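Local coordinates for enterotoxin-like toxin X (Staphylococcus aureus, PDB 5U75), which blocks uptake and killing by human neutrophils by binding sialylated glycoproteins on their surface, at residues Lys29-Arg34 with Gly107-Glu112; Arg48-Ser53 with Ile99-Ile104. One frame throughout, in Å; residues are numbered along the deposited sequence.

Overall arrangement
Both contacts involve the C-terminal end of helix 92-104: contact 2 uses its residues 99-104, contact 1 the loop that follows. Their centres are about 15 Å apart. Contact 2 is nested along the chain inside the loop closed by contact 1. Contact 1 sets helix 23-35 against loop 107-112. Contact 2 sets loop 48-53 against residues 99-104. They meet directly: the Y109 hydroxyl is probably hydrogen-bonded to R100, and Y32 and Y109 both pack on I104. Helix 92-104 belongs to the beta-grasp domain, whose mixed sheet it packs against. The sialyl Lewis X site belongs to this C-terminal domain, and the galactose of the bound glycan is about 11 Å from the Y109 side chain.

Contact 1 (Lys29-Arg34 with Gly107-Glu112); sequences KKLYDR and GLYMGE
L31 lies over the ring of Y109 and covers the centre of one face. Its CB sits 3.8 Å from the Y109 ring centroid and only 2° off the ring normal. This is a CH-pi contact. The branches of L31 reach on toward the phenol end. CD1 comes within 3.7 Å of Y109 CE1, and CD2 approaches the hydroxyl oxygen. L108 CD2 lies over the opposite face of the Y109 ring, displaced toward the rim. The ring is thus held between two leucines. Its hydroxyl is fixed by S133 O and by R100 NH1, so the buried phenol has polar partners at its tip.

Y109 occupies the third position of a type II beta turn, G107 to M110. It has positive phi, 66°. The M110 N to G107 O bond that closes the turn is weak, at 3.3 Å. G107, the first residue to leave helical backbone angles after helix 92-104, closes it in a Schellman motif, with positive phi. The chain therefore leaves this helix of the beta-grasp domain through a helix cap and a tight turn, and the turn presents Y109 to helix 23-35.

Y32 packs beside the turn. Its CB is 3.5 Å from Y109 O and 4.1 Å from Y109 CB. CG is anti to the backbone N (chi1 179°), which carries the ring past the Y109 carbonyl toward M110. Y32 CE1 then meets M110 CE at 4.1 Å. The methionine is extended beyond CG, and the two side chains meet at a slant. M110 was modelled in two conformers, so this outer touch may vary. No hydrogen bond joins the two segments. I104 packs on both tyrosines from helix 92-104, while L114 and E136 touch L31.

Contact 2 (Arg48-Ser53 with Ile99-Ile104); sequences RNWVYS and IRFAHI
W50 meets F101 from its CB outward. W50 CB lies 3.7 Å from F101 CD1 and a little farther from F101 CE1. W50 CG is anti to the carbonyl carbon (chi1 -66°), and the indole then turns its six-membered ring toward the phenylalanine. W50 CE3 stands over one face of F101, off-centre toward the rim, 3.8 Å from F101 CG. The edge of the indole thus faces the flat side of the phenyl ring. The two planes are at 82°, and the centroids are 5.3 Å apart. This is a T-shaped (edge-to-face) pair.

V51 comes to the rim of the same ring. Its CG2 lies near the ring plane, 3.8 Å from F101 CE1. F101 thus has the tryptophan on a face and the valine at an edge. Its own CG is anti to the backbone N, which extends the ring from helix 92-104 toward the loop. D38 and N45 also touch the F101 side chain.

The W50 carbonyl is pressed into this apolar corner. W50 O is 3.2 Å from A102 CB and lies at the edge of the F101 ring. It has no hydrogen-bond partner in the model, although it is buried. No hydrogen bond crosses the contact.

The loop holds its own shape: R48 O accepts from both V51 N and Y52 N. Outside the segments, V51 and N49 form backbone bonds to N82 and T84 of strand 75-86, tying the loop to the edge of the sheet. A102 and H103 pack on L66 of strand 61-72. The aromatic pair therefore joins a loop, bonded to an outer strand, to a helix packed on the mixed sheet, the helix-on-sheet layout of the beta-grasp fold.

Contact 1 (Lys29-Arg34 with Gly107-Glu112)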
ATOM      1  N   LYS A  29     -11.651   1.235 -10.955  1.00 28.14           N
ATOM      2  CA  LYS A  29     -11.077   0.178 -11.778  1.00 28.56           C
ATOM      3  C   LYS A  29      -9.652   0.526 -12.226  1.00 27.31           C
ATOM      4  O   LYS A  29      -8.810  -0.371 -12.288  1.00 28.79           O
ATOM      5  CB  LYS A  29     -11.969  -0.161 -12.987  1.00 28.58           C
ATOM      6  N   LYS A  30      -9.388   1.799 -12.517  1.00 25.94           N
ATOM      7  CA  LYS A  30      -8.051   2.247 -12.926  1.00 25.81           C
ATOM      8  C   LYS A  30      -7.023   2.033 -11.804  1.00 25.73           C
ATOM      9  O   LYS A  30      -5.906   1.542 -12.043  1.00 23.03           O
ATOM     10  CB  LYS A  30      -8.053   3.711 -13.365  1.00 26.58           C
ATOM     11  N   LEU A  31      -7.401   2.396 -10.584  1.00 23.26           N
ATOM     12  CA  LEU A  31      -6.547   2.154  -9.421  1.00 23.54           C
ATOM     13  C   LEU A  31      -6.390   0.674  -9.170  1.00 22.56           C
ATOM     14  O   LEU A  31      -5.269   0.204  -8.962  1.00 21.98           O
ATOM     15  CB  LEU A  31      -7.100   2.856  -8.180  1.00 24.01           C
ATOM     16  CG  LEU A  31      -6.970   4.375  -8.238  1.00 25.41           C
ATOM     17  CD1 LEU A  31      -7.908   5.063  -7.247  1.00 26.54           C
ATOM     18  CD2 LEU A  31      -5.545   4.810  -7.952  1.00 26.61           C
ATOM     19  N   TYR A  32      -7.491  -0.079  -9.228  1.00 22.07           N
ATOM     20  CA  TYR A  32      -7.416  -1.509  -9.039  1.00 22.41           C
ATOM     21  C   TYR A  32      -6.506  -2.159 -10.099  1.00 23.57           C
ATOM     22  O   TYR A  32      -5.683  -3.009  -9.776  1.00 21.80           O
ATOM     23  CB  TYR A  32      -8.791  -2.173  -9.052  1.00 25.07           C
ATOM     24  CG  TYR A  32      -8.707  -3.664  -8.870  1.00 25.54           C
ATOM     25  CD1 TYR A  32      -8.605  -4.226  -7.595  1.00 25.84           C
ATOM     26  CD2 TYR A  32      -8.666  -4.524  -9.973  1.00 27.18           C
ATOM     27  CE1 TYR A  32      -8.490  -5.593  -7.422  1.00 27.47           C
ATOM     28  CE2 TYR A  32      -8.548  -5.889  -9.805  1.00 27.35           C
ATOM     29  CZ  TYR A  32      -8.462  -6.421  -8.532  1.00 28.41           C
ATOM     30  OH  TYR A  32      -8.346  -7.772  -8.363  1.00 30.83           O
ATOM     31  N   ASP A  33      -6.661  -1.760 -11.358  1.00 24.09           N
ATOM     32  CA  ASP A  33      -5.905  -2.413 -12.439  1.00 25.41           C
ATOM     33  C   ASP A  33      -4.413  -2.133 -12.338  1.00 24.29           C
ATOM     34  O   ASP A  33      -3.613  -3.015 -12.616  1.00 24.51           O
ATOM     35  CB  ASP A  33      -6.420  -1.993 -13.812  1.00 26.83           C
ATOM     36  CG  ASP A  33      -7.763  -2.612 -14.145  1.00 28.18           C
ATOM     37  OD1 ASP A  33      -8.133  -3.665 -13.580  1.00 28.83           O
ATOM     38  OD2 ASP A  33      -8.440  -2.033 -15.006  1.00 31.88           O
ATOM     39  N   ARG A  34      -4.060  -0.917 -11.950  1.00 22.59           N
ATOM     40  CA  ARG A  34      -2.667  -0.555 -11.728  1.00 21.35           C
ATOM     41  C   ARG A  34      -2.075  -1.308 -10.547  1.00 21.06           C
ATOM     42  O   ARG A  34      -1.053  -1.982 -10.669  1.00 20.09           O
ATOM     43  CB  ARG A  34      -2.535   0.945 -11.481  1.00 21.26           C
ATOM     44  CG  ARG A  34      -1.126   1.343 -11.073  1.00 19.74           C
ATOM     45  CD  ARG A  34      -0.890   2.819 -11.083  1.00 19.96           C
ATOM     46  NE  ARG A  34       0.429   3.143 -10.523  1.00 19.17           N
ATOM     47  CZ  ARG A  34       1.063   4.294 -10.682  1.00 19.42           C
ATOM     48  NH1 ARG A  34       2.267   4.470 -10.146  1.00 19.39           N
ATOM     49  NH2 ARG A  34       0.521   5.285 -11.392  1.00 20.71           N
ATOM     50  N   GLY A 107      -9.184  -5.708   0.520  1.00 20.81           N
ATOM     51  CA  GLY A 107     -10.375  -5.159  -0.124  1.00 21.02           C
ATOM     52  C   GLY A 107     -10.286  -3.746  -0.660  1.00 21.29           C
ATOM     53  O   GLY A 107     -11.263  -3.261  -1.236  1.00 21.65           O
ATOM     54  N   LEU A 108      -9.146  -3.063  -0.503  1.00 20.44           N
ATOM     55  CA  LEU A 108      -9.032  -1.707  -1.042  1.00 20.01           C
ATOM     56  C   LEU A 108      -9.205  -1.726  -2.569  1.00 20.07           C
ATOM     57  O   LEU A 108      -8.791  -2.666  -3.242  1.00 18.66           O
ATOM     58  CB  LEU A 108      -7.724  -1.008  -0.646  1.00 19.86           C
ATOM     59  CG  LEU A 108      -7.758   0.522  -0.796  1.00 20.10           C
ATOM     60  CD1 LEU A 108      -8.626   1.177   0.280  1.00 20.16           C
ATOM     61  CD2 LEU A 108      -6.365   1.119  -0.769  1.00 20.77           C
ATOM     62  N   TYR A 109      -9.886  -0.710  -3.081  1.00 19.71           N
ATOM     63  CA  TYR A 109     -10.144  -0.535  -4.529  1.00 21.36           C
ATOM     64  C   TYR A 109     -11.037  -1.579  -5.192  1.00 24.21           C
ATOM     65  O   TYR A 109     -11.058  -1.669  -6.430  1.00 25.96           O
ATOM     66  CB  TYR A 109      -8.840  -0.379  -5.344  1.00 20.50           C
ATOM     67  CG  TYR A 109      -7.937   0.751  -4.931  1.00 19.96           C
ATOM     68  CD1 TYR A 109      -8.448   1.996  -4.553  1.00 20.09           C
ATOM     69  CD2 TYR A 109      -6.559   0.601  -4.966  1.00 19.01           C
ATOM     70  CE1 TYR A 109      -7.614   3.029  -4.195  1.00 19.30           C
ATOM     71  CE2 TYR A 109      -5.721   1.632  -4.611  1.00 18.86           C
ATOM     72  CZ  TYR A 109      -6.240   2.845  -4.221  1.00 19.37           C
ATOM     73  OH  TYR A 109      -5.388   3.852  -3.880  1.00 18.07           O
ATOM     74  N   MET A 110     -11.792  -2.334  -4.404  0.50 24.83           N
ATOM     75  CA  MET A 110     -12.769  -3.251  -4.952  0.50 27.05           C
ATOM     76  C   MET A 110     -14.116  -2.554  -4.945  0.50 27.51           C
ATOM     77  O   MET A 110     -14.346  -1.642  -4.149  0.50 26.35           O
ATOM     78  CB  MET A 110     -12.787  -4.532  -4.134  0.50 28.76           C
ATOM     79  CG  MET A 110     -11.520  -5.334  -4.360  0.50 30.49           C
ATOM     80  SD  MET A 110     -11.401  -6.831  -3.370  0.50 32.84           S
ATOM     81  CE  MET A 110     -10.168  -7.740  -4.300  0.50 32.08           C
ATOM     82  N   GLY A 111     -14.994  -2.978  -5.847  1.00 28.61           N
ATOM     83  CA  GLY A 111     -16.327  -2.394  -5.963  1.00 27.90           C
ATOM     84  C   GLY A 111     -16.325  -1.120  -6.774  1.00 28.17           C
ATOM     85  O   GLY A 111     -15.462  -0.917  -7.618  1.00 28.95           O
ATOM     86  N   GLU A 112     -17.286  -0.244  -6.493  1.00 28.22           N
ATOM     87  CA  GLU A 112     -17.611   0.865  -7.386  1.00 28.75           C
ATOM     88  C   GLU A 112     -17.343   2.246  -6.812  1.00 28.13           C
ATOM     89  O   GLU A 112     -17.548   3.227  -7.518  1.00 28.76           O
ATOM     90  CB  GLU A 112     -19.087   0.757  -7.820  1.00 29.86           C
TER

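Contact 2 (Arg48-Ser53 with Ile99-Ile104)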
ATOM      1  N   ARG A  48       3.535 -14.736  -0.848  1.00 19.70           N
ATOM      2  CA  ARG A  48       2.700 -13.750  -0.119  1.00 19.97           C
ATOM      3  C   ARG A  48       3.500 -12.697   0.668  1.00 18.57           C
ATOM      4  O   ARG A  48       2.974 -12.079   1.611  1.00 17.87           O
ATOM      5  CB  ARG A  48       1.694 -14.455   0.795  1.00 22.09           C
ATOM      6  CG  ARG A  48       0.830 -15.468   0.051  1.00 25.91           C
ATOM      7  CD  ARG A  48      -0.392 -15.858   0.868  1.00 29.92           C
ATOM      8  NE  ARG A  48      -0.024 -16.711   1.996  1.00 33.95           N
ATOM      9  CZ  ARG A  48       0.045 -18.049   1.979  1.00 39.02           C
ATOM     10  NH1 ARG A  48      -0.243 -18.749   0.880  1.00 42.97           N
ATOM     11  NH2 ARG A  48       0.406 -18.702   3.084  1.00 39.83           N
ATOM     12  N   ASN A  49       4.749 -12.445   0.260  1.00 16.67           N
ATOM     13  CA  ASN A  49       5.550 -11.419   0.916  1.00 16.84           C
ATOM     14  C   ASN A  49       5.009  -9.989   0.776  1.00 16.38           C
ATOM     15  O   ASN A  49       5.375  -9.130   1.550  1.00 16.00           O
ATOM     16  CB  ASN A  49       6.987 -11.435   0.396  1.00 18.05           C
ATOM     17  CG  ASN A  49       7.826 -12.496   1.056  1.00 19.21           C
ATOM     18  OD1 ASN A  49       7.496 -13.003   2.128  1.00 20.11           O
ATOM     19  ND2 ASN A  49       8.922 -12.829   0.421  1.00 20.71           N
ATOM     20  N   TRP A  50       4.182  -9.730  -0.228  1.00 16.68           N
ATOM     21  CA  TRP A  50       3.544  -8.391  -0.370  1.00 16.33           C
ATOM     22  C   TRP A  50       2.167  -8.356   0.293  1.00 16.83           C
ATOM     23  O   TRP A  50       1.374  -7.441   0.029  1.00 17.78           O
ATOM     24  CB  TRP A  50       3.385  -8.025  -1.837  1.00 16.33           C
ATOM     25  CG  TRP A  50       4.619  -7.799  -2.638  1.00 16.71           C
ATOM     26  CD1 TRP A  50       5.926  -7.951  -2.257  1.00 16.81           C
ATOM     27  CD2 TRP A  50       4.647  -7.358  -3.993  1.00 16.31           C
ATOM     28  NE1 TRP A  50       6.753  -7.615  -3.302  1.00 16.39           N
ATOM     29  CE2 TRP A  50       5.999  -7.267  -4.383  1.00 15.84           C
ATOM     30  CE3 TRP A  50       3.649  -7.036  -4.926  1.00 15.89           C
ATOM     31  CZ2 TRP A  50       6.383  -6.844  -5.671  1.00 16.11           C
ATOM     32  CZ3 TRP A  50       4.028  -6.630  -6.203  1.00 16.95           C
ATOM     33  CH2 TRP A  50       5.386  -6.534  -6.561  1.00 16.27           C
ATOM     34  N   VAL A  51       1.857  -9.336   1.142  1.00 16.39           N
ATOM     35  CA  VAL A  51       0.529  -9.441   1.760  1.00 16.65           C
ATOM     36  C   VAL A  51       0.671  -9.602   3.279  1.00 17.29           C
ATOM     37  O   VAL A  51       0.195  -8.755   4.071  1.00 16.82           O
ATOM     38  CB  VAL A  51      -0.290 -10.618   1.139  1.00 17.05           C
ATOM     39  CG1 VAL A  51      -1.622 -10.815   1.855  1.00 17.67           C
ATOM     40  CG2 VAL A  51      -0.513 -10.425  -0.355  1.00 17.82           C
ATOM     41  N   TYR A  52       1.303 -10.699   3.706  1.00 16.73           N
ATOM     42  CA  TYR A  52       1.421 -11.002   5.136  1.00 16.85           C
ATOM     43  C   TYR A  52       2.340 -12.217   5.332  1.00 16.92           C
ATOM     44  O   TYR A  52       2.166 -13.237   4.678  1.00 15.93           O
ATOM     45  CB  TYR A  52       0.041 -11.301   5.790  1.00 17.85           C
ATOM     46  CG  TYR A  52       0.119 -11.614   7.268  1.00 18.28           C
ATOM     47  CD1 TYR A  52       0.290 -12.943   7.736  1.00 18.62           C
ATOM     48  CD2 TYR A  52       0.042 -10.610   8.210  1.00 18.56           C
ATOM     49  CE1 TYR A  52       0.384 -13.214   9.093  1.00 18.63           C
ATOM     50  CE2 TYR A  52       0.147 -10.873   9.561  1.00 18.85           C
ATOM     51  CZ  TYR A  52       0.303 -12.173  10.002  1.00 19.19           C
ATOM     52  OH  TYR A  52       0.408 -12.406  11.351  1.00 20.48           O
ATOM     53  N   SER A  53       3.263 -12.094   6.267  1.00 17.17           N
ATOM     54  CA  SER A  53       4.137 -13.188   6.639  1.00 18.51           C
ATOM     55  C   SER A  53       4.581 -13.051   8.073  1.00 18.89           C
ATOM     56  O   SER A  53       4.717 -11.938   8.570  1.00 19.25           O
ATOM     57  CB  SER A  53       5.359 -13.216   5.704  1.00 18.46           C
ATOM     58  OG  SER A  53       6.195 -14.317   6.030  1.00 18.09           O
ATOM     59  N   ILE A  99       2.954  -1.411  -1.423  1.00 13.65           N
ATOM     60  CA  ILE A  99       2.076  -1.046  -0.326  1.00 13.63           C
ATOM     61  C   ILE A  99       0.612  -1.103  -0.744  1.00 13.41           C
ATOM     62  O   ILE A  99      -0.195  -1.709  -0.040  1.00 14.02           O
ATOM     63  CB  ILE A  99       2.427   0.329   0.263  1.00 13.59           C
ATOM     64  CG1 ILE A  99       3.744   0.216   1.028  1.00 13.44           C
ATOM     65  CG2 ILE A  99       1.317   0.835   1.190  1.00 13.96           C
ATOM     66  CD1 ILE A  99       4.379   1.553   1.344  1.00 13.58           C
ATOM     67  N   ARG A 100       0.258  -0.493  -1.866  1.00 13.37           N
ATOM     68  CA  ARG A 100      -1.155  -0.506  -2.282  1.00 14.18           C
ATOM     69  C   ARG A 100      -1.621  -1.905  -2.652  1.00 14.40           C
ATOM     70  O   ARG A 100      -2.768  -2.265  -2.374  1.00 14.19           O
ATOM     71  CB  ARG A 100      -1.427   0.503  -3.394  1.00 14.14           C
ATOM     72  CG  ARG A 100      -1.089   1.914  -3.002  1.00 14.58           C
ATOM     73  CD  ARG A 100      -1.869   2.951  -3.786  1.00 14.28           C
ATOM     74  NE  ARG A 100      -1.168   4.211  -3.835  1.00 14.48           N
ATOM     75  CZ  ARG A 100      -1.674   5.381  -4.221  1.00 15.13           C
ATOM     76  NH1 ARG A 100      -2.955   5.506  -4.544  1.00 14.49           N
ATOM     77  NH2 ARG A 100      -0.883   6.442  -4.256  1.00 15.71           N
ATOM     78  N   PHE A 101      -0.728  -2.727  -3.228  1.00 14.09           N
ATOM     79  CA  PHE A 101      -1.030  -4.140  -3.451  1.00 14.57           C
ATOM     80  C   PHE A 101      -1.463  -4.859  -2.158  1.00 14.22           C
ATOM     81  O   PHE A 101      -2.464  -5.585  -2.141  1.00 15.57           O
ATOM     82  CB  PHE A 101       0.187  -4.847  -4.076  1.00 15.00           C
ATOM     83  CG  PHE A 101      -0.046  -6.291  -4.381  1.00 15.77           C
ATOM     84  CD1 PHE A 101       0.151  -7.270  -3.406  1.00 15.73           C
ATOM     85  CD2 PHE A 101      -0.449  -6.690  -5.659  1.00 16.60           C
ATOM     86  CE1 PHE A 101      -0.049  -8.619  -3.692  1.00 17.37           C
ATOM     87  CE2 PHE A 101      -0.642  -8.034  -5.946  1.00 17.14           C
ATOM     88  CZ  PHE A 101      -0.443  -9.000  -4.969  1.00 17.43           C
ATOM     89  N   ALA A 102      -0.727  -4.610  -1.073  1.00 14.25           N
ATOM     90  CA  ALA A 102      -1.069  -5.157   0.249  1.00 14.52           C
ATOM     91  C   ALA A 102      -2.441  -4.679   0.747  1.00 14.43           C
ATOM     92  O   ALA A 102      -3.205  -5.455   1.339  1.00 15.71           O
ATOM     93  CB  ALA A 102       0.012  -4.815   1.244  1.00 14.33           C
ATOM     94  N   HIS A 103      -2.771  -3.421   0.474  1.00 15.07           N
ATOM     95  CA  HIS A 103      -4.128  -2.910   0.781  1.00 15.82           C
ATOM     96  C   HIS A 103      -5.224  -3.573  -0.034  1.00 16.21           C
ATOM     97  O   HIS A 103      -6.277  -3.950   0.515  1.00 16.55           O
ATOM     98  CB  HIS A 103      -4.198  -1.395   0.630  1.00 16.07           C
ATOM     99  CG  HIS A 103      -3.480  -0.655   1.707  1.00 17.07           C
ATOM    100  ND1 HIS A 103      -4.131  -0.083   2.777  1.00 18.04           N
ATOM    101  CD2 HIS A 103      -2.163  -0.409   1.899  1.00 17.91           C
ATOM    102  CE1 HIS A 103      -3.252   0.501   3.566  1.00 18.09           C
ATOM    103  NE2 HIS A 103      -2.048   0.319   3.056  1.00 18.53           N
ATOM    104  N   ILE A 104      -4.988  -3.740  -1.335  1.00 16.54           N
ATOM    105  CA  ILE A 104      -5.918  -4.457  -2.195  1.00 17.34           C
ATOM    106  C   ILE A 104      -6.218  -5.854  -1.638  1.00 18.37           C
ATOM    107  O   ILE A 104      -7.377  -6.317  -1.727  1.00 18.15           O
ATOM    108  CB  ILE A 104      -5.444  -4.494  -3.682  1.00 17.55           C
ATOM    109  CG1 ILE A 104      -5.586  -3.099  -4.301  1.00 17.76           C
ATOM    110  CG2 ILE A 104      -6.231  -5.542  -4.495  1.00 19.03           C
ATOM    111  CD1 ILE A 104      -4.971  -2.942  -5.676  1.00 18.49           C
TER